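Local structure of pyocin S5 (Pseudomonas aeruginosa PAO1, 6THK) at residues S227-L232 with L241-R246; A93-R98 with E196-S201; R359-A364 with K441-A446. The protein is a bacteriocin that probably kills susceptible bacteria by forming channels that depolarise the cytoplasmic membrane. The protein carries 1 engineered substitution. One frame throughout, in Å; residues are numbered along the deposited sequence.

Contact 1. Residues S227-L232 with L241-R246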
loop_
_atom_site.group_PDB
_atom_site.type_symbol
_atom_site.label_atom_id
_atom_site.label_comp_id
_atom_site.label_asym_id
_atom_site.label_seq_id
_atom_site.Cartn_x
_atom_site.Cartn_y
_atom_site.Cartn_z
ATOM N N SER A 227 -1.793 10.263 7.278
ATOM C CA SER A 227 -1.838 11.646 7.786
ATOM C C SER A 227 -2.346 11.736 9.208
ATOM O O SER A 227 -1.937 12.632 9.948
ATOM C CB SER A 227 -2.680 12.545 6.881
ATOM O OG SER A 227 -4.060 12.218 6.899
ATOM N N ALA A 228 -3.249 10.821 9.587
ATOM C CA ALA A 228 -3.839 10.754 10.923
ATOM C C ALA A 228 -2.768 10.493 11.983
ATOM O O ALA A 228 -2.900 10.942 13.122
ATOM C CB ALA A 228 -4.882 9.643 10.961
ATOM N N LEU A 229 -1.701 9.788 11.575
ATOM C CA LEU A 229 -0.584 9.344 12.396
ATOM C C LEU A 229 0.382 10.465 12.845
ATOM O O LEU A 229 0.708 11.364 12.060
ATOM C CB LEU A 229 0.168 8.215 11.668
ATOM C CG LEU A 229 -0.634 6.927 11.452
ATOM C CD1 LEU A 229 -0.079 6.132 10.307
ATOM C CD2 LEU A 229 -0.668 6.071 12.709
ATOM N N PRO A 230 0.836 10.408 14.121
ATOM C CA PRO A 230 1.768 11.429 14.630
ATOM C C PRO A 230 3.182 11.334 14.013
ATOM O O PRO A 230 3.540 10.277 13.470
ATOM C CB PRO A 230 1.801 11.153 16.144
ATOM C CG PRO A 230 0.658 10.221 16.408
ATOM C CD PRO A 230 0.534 9.417 15.169
ATOM N N PRO A 231 3.997 12.419 14.074
ATOM C CA PRO A 231 5.335 12.355 13.473
ATOM C C PRO A 231 6.296 11.432 14.209
ATOM O O PRO A 231 6.272 11.342 15.438
ATOM C CB PRO A 231 5.816 13.807 13.521
ATOM C CG PRO A 231 5.049 14.424 14.617
ATOM C CD PRO A 231 3.722 13.761 14.623
ATOM N N LEU A 232 7.126 10.736 13.436
ATOM C CA LEU A 232 8.175 9.868 13.939
ATOM C C LEU A 232 9.481 10.633 13.879
ATOM O O LEU A 232 9.720 11.335 12.908
ATOM C CB LEU A 232 8.298 8.595 13.084
ATOM C CG LEU A 232 7.400 7.398 13.454
ATOM C CD1 LEU A 232 7.913 6.136 12.791
ATOM C CD2 LEU A 232 7.328 7.169 14.976
ATOM N N LEU A 241 8.662 0.481 8.653
ATOM C CA LEU A 241 8.127 -0.703 8.004
ATOM C C LEU A 241 6.958 -1.214 8.838
ATOM O O LEU A 241 5.947 -1.629 8.298
ATOM C CB LEU A 241 9.191 -1.782 7.863
ATOM C CG LEU A 241 10.055 -1.689 6.610
ATOM C CD1 LEU A 241 11.284 -2.568 6.728
ATOM C CD2 LEU A 241 9.261 -2.033 5.368
ATOM N N GLU A 242 7.113 -1.189 10.158
ATOM C CA GLU A 242 6.048 -1.603 11.079
ATOM C C GLU A 242 4.775 -0.747 10.864
ATOM O O GLU A 242 3.682 -1.297 10.766
ATOM C CB GLU A 242 6.513 -1.499 12.538
ATOM C CG GLU A 242 6.971 -2.818 13.132
ATOM C CD GLU A 242 7.136 -2.823 14.641
ATOM O OE1 GLU A 242 8.184 -3.315 15.119
ATOM O OE2 GLU A 242 6.215 -2.352 15.348
ATOM N N ARG A 243 4.939 0.589 10.771
ATOM C CA ARG A 243 3.863 1.547 10.549
ATOM C C ARG A 243 3.202 1.309 9.185
ATOM O O ARG A 243 1.977 1.305 9.112
ATOM C CB ARG A 243 4.385 2.993 10.685
ATOM C CG ARG A 243 3.334 4.074 10.437
ATOM C CD ARG A 243 3.871 5.474 10.687
ATOM N NE ARG A 243 3.729 5.885 12.084
ATOM C CZ ARG A 243 3.795 7.146 12.503
ATOM N NH1 ARG A 243 4.015 8.128 11.637
ATOM N NH2 ARG A 243 3.646 7.434 13.787
ATOM N N ALA A 244 4.001 1.071 8.124
ATOM C CA ALA A 244 3.468 0.830 6.779
ATOM C C ALA A 244 2.720 -0.492 6.733
ATOM O O ALA A 244 1.695 -0.575 6.065
ATOM C CB ALA A 244 4.577 0.846 5.753
ATOM N N THR A 245 3.209 -1.510 7.466
ATOM C CA THR A 245 2.576 -2.822 7.566
ATOM C C THR A 245 1.218 -2.687 8.266
ATOM O O THR A 245 0.254 -3.338 7.853
ATOM C CB THR A 245 3.537 -3.825 8.209
ATOM O OG1 THR A 245 4.703 -3.928 7.387
ATOM C CG2 THR A 245 2.927 -5.204 8.369
ATOM N N ARG A 246 1.129 -1.793 9.278
ATOM C CA ARG A 246 -0.109 -1.553 10.009
ATOM C C ARG A 246 -1.176 -0.906 9.139
ATOM O O ARG A 246 -2.337 -1.316 9.205
ATOM C CB ARG A 246 0.147 -0.756 11.290
ATOM C CG ARG A 246 0.414 -1.658 12.480
ATOM C CD ARG A 246 0.738 -0.903 13.759
ATOM N NE ARG A 246 2.006 -1.352 14.342
ATOM C CZ ARG A 246 2.152 -2.408 15.142
ATOM N NH1 ARG A 246 1.095 -3.147 15.472
ATOM N NH2 ARG A 246 3.345 -2.738 15.611
#
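R243 reaches out from helix 237-267 and slots its guanidinium between L229 and L232 of the loop that precedes this helix. CB of L229 lies over one face, 3.8 Å from NH1 of R243. CG of L232 lies over the opposite face, 3.7 Å from CZ of R243. CD1 of L229 runs back along the aliphatic stem and comes to 4.0 Å from CD of R243. L232 stays over the guanidinium, with its CD2 near NH2. P230 takes the end of the group. Its carbonyl O sits in the guanidinium plane at the outer edge, between the two terminal nitrogens. NH1 and NH2 of R243 each donate to O of P230 at 2.9 Å, both with an N-H...O angle of 143°. NH1 lies nearly in line with the C=O bond, while NH2 is tilted from the carbonyl plane. CG of R243 is anti to the backbone N (chi1 179°). This and the extended chi2 carry the chain across, and the bend at chi3 (-88°) turns the guanidinium between the leucines. The loop after helix 214-227 thus lies alongside the start of helix 237-267. On another side of this helix, L241 and T245 pack on helix 272-338, in a region predicted to be coiled coil. The contact is at the surface, and its chemistry is mixed. The leucines restrict the flat cation from both faces, and the forked bond to one oxygen fixes its rotation. The acceptor is a neutral carbonyl, so the positive charge is probably not neutralised within this contact.

Contact 2. Residues A93-R98 with E196-S201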
loop_
_atom_site.group_PDB
_atom_site.type_symbol
_atom_site.label_atom_id
_atom_site.label_comp_id
_atom_site.label_asym_id
_atom_site.label_seq_id
_atom_site.Cartn_x
_atom_site.Cartn_y
_atom_site.Cartn_z
ATOM N N ALA A 93 -33.186 19.835 -25.588
ATOM C CA ALA A 93 -33.582 19.425 -24.241
ATOM C C ALA A 93 -32.920 18.128 -23.832
ATOM O O ALA A 93 -32.722 17.236 -24.662
ATOM C CB ALA A 93 -35.091 19.269 -24.160
ATOM N N THR A 94 -32.590 18.027 -22.540
ATOM C CA THR A 94 -31.994 16.837 -21.965
ATOM C C THR A 94 -33.077 15.772 -21.859
ATOM O O THR A 94 -34.269 16.081 -21.968
ATOM C CB THR A 94 -31.351 17.129 -20.580
ATOM O OG1 THR A 94 -32.355 17.450 -19.622
ATOM C CG2 THR A 94 -30.253 18.216 -20.633
ATOM N N ARG A 95 -32.661 14.540 -21.613
ATOM C CA ARG A 95 -33.591 13.443 -21.461
ATOM C C ARG A 95 -34.401 13.645 -20.188
ATOM O O ARG A 95 -35.561 13.265 -20.116
ATOM C CB ARG A 95 -32.843 12.114 -21.420
ATOM C CG ARG A 95 -33.697 10.924 -21.809
ATOM C CD ARG A 95 -32.883 9.839 -22.482
ATOM N NE ARG A 95 -32.307 10.288 -23.742
ATOM C CZ ARG A 95 -32.945 10.271 -24.904
ATOM N NH1 ARG A 95 -34.185 9.832 -24.966
ATOM N NH2 ARG A 95 -32.348 10.698 -26.003
ATOM N N GLN A 96 -33.790 14.252 -19.183
ATOM C CA GLN A 96 -34.483 14.501 -17.932
ATOM C C GLN A 96 -35.576 15.541 -18.135
ATOM O O GLN A 96 -36.677 15.406 -17.622
ATOM C CB GLN A 96 -33.510 14.964 -16.861
ATOM C CG GLN A 96 -34.099 14.966 -15.465
ATOM C CD GLN A 96 -34.355 13.566 -14.948
ATOM O OE1 GLN A 96 -35.225 12.855 -15.444
ATOM N NE2 GLN A 96 -33.594 13.164 -13.941
ATOM N N GLU A 97 -35.250 16.588 -18.876
ATOM C CA GLU A 97 -36.196 17.656 -19.192
ATOM C C GLU A 97 -37.437 17.126 -19.937
ATOM O O GLU A 97 -38.551 17.515 -19.594
ATOM C CB GLU A 97 -35.505 18.803 -19.941
ATOM C CG GLU A 97 -34.662 19.663 -19.012
ATOM C CD GLU A 97 -33.913 20.812 -19.654
ATOM O OE1 GLU A 97 -33.540 20.698 -20.845
ATOM O OE2 GLU A 97 -33.698 21.833 -18.962
ATOM N N ARG A 98 -37.231 16.175 -20.878
ATOM C CA ARG A 98 -38.244 15.487 -21.679
ATOM C C ARG A 98 -39.160 14.655 -20.776
ATOM O O ARG A 98 -40.379 14.795 -20.853
ATOM C CB ARG A 98 -37.563 14.596 -22.734
ATOM C CG ARG A 98 -38.234 14.647 -24.106
ATOM C CD ARG A 98 -37.274 14.359 -25.247
ATOM N NE ARG A 98 -36.948 15.548 -26.039
ATOM C CZ ARG A 98 -35.724 15.851 -26.469
ATOM N NH1 ARG A 98 -34.693 15.066 -26.174
ATOM N NH2 ARG A 98 -35.521 16.948 -27.190
ATOM N N GLU A 196 -32.108 5.601 -18.571
ATOM C CA GLU A 196 -31.493 4.578 -17.741
ATOM C C GLU A 196 -30.293 3.972 -18.448
ATOM O O GLU A 196 -29.268 3.717 -17.828
ATOM C CB GLU A 196 -32.515 3.501 -17.379
ATOM C CG GLU A 196 -31.998 2.077 -17.445
ATOM C CD GLU A 196 -32.900 1.098 -16.720
ATOM O OE1 GLU A 196 -33.851 0.579 -17.340
ATOM O OE2 GLU A 196 -32.654 0.844 -15.528
ATOM N N LYS A 197 -30.425 3.739 -19.749
ATOM C CA LYS A 197 -29.336 3.197 -20.547
ATOM C C LYS A 197 -28.177 4.183 -20.579
ATOM O O LYS A 197 -27.022 3.790 -20.555
ATOM C CB LYS A 197 -29.799 2.861 -21.962
ATOM N N GLU A 198 -28.492 5.466 -20.692
ATOM C CA GLU A 198 -27.470 6.498 -20.694
ATOM C C GLU A 198 -26.732 6.571 -19.356
ATOM O O GLU A 198 -25.528 6.777 -19.321
ATOM C CB GLU A 198 -28.063 7.850 -21.071
ATOM C CG GLU A 198 -27.811 8.229 -22.519
ATOM C CD GLU A 198 -29.037 8.793 -23.205
ATOM O OE1 GLU A 198 -29.671 9.702 -22.640
ATOM O OE2 GLU A 198 -29.361 8.334 -24.319
ATOM N N ASP A 199 -27.465 6.417 -18.260
ATOM C CA ASP A 199 -26.872 6.469 -16.929
ATOM C C ASP A 199 -25.907 5.314 -16.709
ATOM O O ASP A 199 -24.899 5.465 -16.036
ATOM C CB ASP A 199 -27.955 6.450 -15.852
ATOM C CG ASP A 199 -28.726 7.749 -15.774
ATOM O OD1 ASP A 199 -28.277 8.747 -16.370
ATOM O OD2 ASP A 199 -29.782 7.769 -15.112
ATOM N N LEU A 200 -26.244 4.160 -17.269
ATOM C CA LEU A 200 -25.435 2.946 -17.192
ATOM C C LEU A 200 -24.130 3.105 -17.966
ATOM O O LEU A 200 -23.088 2.628 -17.512
ATOM C CB LEU A 200 -26.201 1.715 -17.701
ATOM C CG LEU A 200 -27.304 1.138 -16.804
ATOM C CD1 LEU A 200 -27.903 -0.118 -17.419
ATOM C CD2 LEU A 200 -26.795 0.820 -15.406
ATOM N N SER A 201 -24.192 3.765 -19.138
ATOM C CA SER A 201 -23.028 4.025 -19.988
ATOM C C SER A 201 -22.009 4.883 -19.230
ATOM O O SER A 201 -20.822 4.565 -19.258
ATOM C CB SER A 201 -23.449 4.715 -21.283
ATOM O OG SER A 201 -24.236 3.866 -22.101
#
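R95 and E198 form a salt bridge between two helices, at the point where helix 95-121 begins beside the long helix 157-212. The first of these helices starts with a capping box. OG1 of T94 accepts from N of E97 at 3.1 Å, and OE1 of E97 takes a weak bond from N of T94 in return. This start places R95 in the first turn, facing helix 157-212. The close part of the contact is small. R95 has CG anti to its N and bends at chi2 and chi3 (-63°), which brings CD of R95 to 3.2 Å from OE1 of E198. The two side chains cross at about a right angle, with guanidinium and carboxylate planes 69° apart. The pairing is therefore not a flat two-pronged one: OE2 of E198 stays 3.6 Å from NE of R95. The R95 side chain also touches L194 and Q191, about one and two turns before E198. Around the ion pair the contact is loose. E198 is exposed, and CA of R95 and CA of E198 are 9.3 Å apart. Neighbouring residues pack on other helices: A93 and R98 on L83 of helix 42-87, L200 on helix 272-338. Segment 196-201 lies in a predicted coiled coil. NE of R95 donates to OE1 of E198 at 2.9 Å, but the bond is weak, bent to 125° at the hydrogen.

Contact 3. Residues R359-A364 with K441-A446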
loop_
_atom_site.group_PDB
_atom_site.type_symbol
_atom_site.label_atom_id
_atom_site.label_comp_id
_atom_site.label_asym_id
_atom_site.label_seq_id
_atom_site.Cartn_x
_atom_site.Cartn_y
_atom_site.Cartn_z
ATOM N N ARG A 359 57.836 2.820 13.047
ATOM C CA ARG A 359 59.012 3.611 12.681
ATOM C C ARG A 359 59.620 3.105 11.359
ATOM O O ARG A 359 59.095 2.182 10.728
ATOM C CB ARG A 359 60.066 3.582 13.799
ATOM C CG ARG A 359 59.580 4.145 15.129
ATOM C CD ARG A 359 60.542 3.830 16.253
ATOM N NE ARG A 359 61.726 4.692 16.225
ATOM C CZ ARG A 359 62.833 4.462 16.923
ATOM N NH1 ARG A 359 62.928 3.389 17.697
ATOM N NH2 ARG A 359 63.862 5.295 16.837
ATOM N N SER A 360 60.707 3.740 10.920
ATOM C CA SER A 360 61.387 3.321 9.707
ATOM C C SER A 360 62.421 2.276 10.125
ATOM O O SER A 360 62.812 2.249 11.294
ATOM C CB SER A 360 62.064 4.516 9.045
ATOM O OG SER A 360 63.019 5.084 9.926
ATOM N N SER A 361 62.863 1.423 9.185
ATOM C CA SER A 361 63.877 0.397 9.451
ATOM C C SER A 361 65.175 1.050 9.922
ATOM O O SER A 361 65.750 0.569 10.882
ATOM C CB SER A 361 64.119 -0.470 8.221
ATOM O OG SER A 361 64.810 0.241 7.207
ATOM N N ALA A 362 65.567 2.195 9.317
ATOM C CA ALA A 362 66.754 2.981 9.687
ATOM C C ALA A 362 66.718 3.419 11.164
ATOM O O ALA A 362 67.700 3.217 11.881
ATOM C CB ALA A 362 66.877 4.197 8.779
ATOM N N GLU A 363 65.576 3.980 11.617
ATOM C CA GLU A 363 65.373 4.410 13.004
ATOM C C GLU A 363 65.550 3.200 13.935
ATOM O O GLU A 363 66.410 3.230 14.820
ATOM C CB GLU A 363 63.973 5.056 13.198
ATOM C CG GLU A 363 63.843 6.497 12.715
ATOM C CD GLU A 363 62.478 7.141 12.923
ATOM O OE1 GLU A 363 62.125 7.425 14.092
ATOM O OE2 GLU A 363 61.778 7.402 11.917
ATOM N N ALA A 364 64.780 2.115 13.667
ATOM C CA ALA A 364 64.783 0.850 14.409
ATOM C C ALA A 364 66.158 0.222 14.489
ATOM O O ALA A 364 66.551 -0.209 15.568
ATOM C CB ALA A 364 63.805 -0.119 13.773
ATOM N N LYS A 441 62.169 -5.969 6.487
ATOM C CA LYS A 441 61.005 -6.754 6.129
ATOM C C LYS A 441 59.742 -6.234 6.811
ATOM O O LYS A 441 58.702 -6.137 6.181
ATOM C CB LYS A 441 61.238 -8.227 6.462
ATOM C CG LYS A 441 59.974 -9.036 6.672
ATOM C CD LYS A 441 59.636 -9.861 5.447
ATOM C CE LYS A 441 58.187 -9.673 5.049
ATOM N NZ LYS A 441 57.614 -10.898 4.441
ATOM N N ILE A 442 59.821 -5.908 8.099
ATOM C CA ILE A 442 58.641 -5.386 8.784
ATOM C C ILE A 442 58.224 -4.020 8.258
ATOM O O ILE A 442 57.048 -3.767 8.057
ATOM C CB ILE A 442 58.734 -5.383 10.329
ATOM C CG1 ILE A 442 60.165 -5.246 10.811
ATOM C CG2 ILE A 442 58.124 -6.645 10.905
ATOM C CD1 ILE A 442 60.275 -5.340 12.314
ATOM N N GLU A 443 59.195 -3.152 7.991
ATOM C CA GLU A 443 58.876 -1.827 7.480
ATOM C C GLU A 443 58.188 -1.941 6.139
ATOM O O GLU A 443 57.221 -1.246 5.871
ATOM C CB GLU A 443 60.138 -0.981 7.323
ATOM C CG GLU A 443 60.004 0.126 6.291
ATOM C CD GLU A 443 61.343 0.640 5.813
ATOM O OE1 GLU A 443 61.864 0.100 4.818
ATOM O OE2 GLU A 443 61.877 1.580 6.433
ATOM N N THR A 444 58.702 -2.816 5.289
ATOM C CA THR A 444 58.116 -3.038 3.990
ATOM C C THR A 444 56.719 -3.610 4.116
ATOM O O THR A 444 55.787 -3.155 3.471
ATOM C CB THR A 444 58.959 -4.061 3.228
ATOM O OG1 THR A 444 60.180 -3.447 2.812
ATOM C CG2 THR A 444 58.209 -4.587 2.031
ATOM N N LEU A 445 56.577 -4.598 4.983
ATOM C CA LEU A 445 55.298 -5.265 5.190
ATOM C C LEU A 445 54.221 -4.365 5.774
ATOM O O LEU A 445 53.085 -4.364 5.324
ATOM C CB LEU A 445 55.504 -6.482 6.086
ATOM C CG LEU A 445 54.277 -7.108 6.723
ATOM C CD1 LEU A 445 53.703 -8.166 5.799
ATOM C CD2 LEU A 445 54.659 -7.705 8.062
ATOM N N ALA A 446 54.614 -3.571 6.755
ATOM C CA ALA A 446 53.714 -2.669 7.463
ATOM C C ALA A 446 53.974 -1.165 7.405
ATOM O O ALA A 446 53.622 -0.459 8.336
ATOM C CB ALA A 446 53.616 -3.098 8.914
HETATM O O HOH W 1 64.315 3.203 6.362
#
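This is a polar surface contact in the colicin pore-forming domain, in which E443 of helix 436-446 meets the N-terminal end of helix 361-378. OE2 of E443 accepts from N of S361 at 2.9 Å, and the bond is nearly straight at 176°. The N-H comes from above the carboxylate plane, 49° out of it. E443 has CG anti to its own N (chi1 155°) and is extended beyond, which carries the carboxylate across to the helix start. The same oxygen takes a bond from a water at 2.9 Å, and this water also bonds OG of S361 at 3.1 Å. CB of S360 flanks OE2 of E443 at 3.9 Å. S360 is the N-cap: its OG accepts from N of E363. A carboxylate at a helix N-terminus would probably be favoured by the helix dipole, and here it takes an N-H of the first turn. Beside this polar contact the helices also touch: S361 and A364 meet F439 of helix 436-446. A364 and I442 both meet M482, which follows helix 468-481. Farther round helix 436-446, K441, I442 and L445 lie on L422 of helix 419-431, while L445 and A446 touch W453 of helix 451-464.

How the contacts relate
The three contacts are spread along an elongated, almost wholly helical chain and do not touch. Contacts 2 and 3 lie on opposite sides of the chain's centre, their centres 97 Å apart. Contact 1 lies between them in chain order, its centre 46 Å from that of contact 2 and 58 Å from that of contact 3. It is nearest the middle, about 12 Å from the centre of the chain. Contact 1 joins a loop to a helix and contact 2 joins two helices; both lie away from the zinc sites. Contact 3 belongs to the pore-forming domain, where the side chain of S360 is about 11 Å from that of E485, a zinc ligand with H371 and E489.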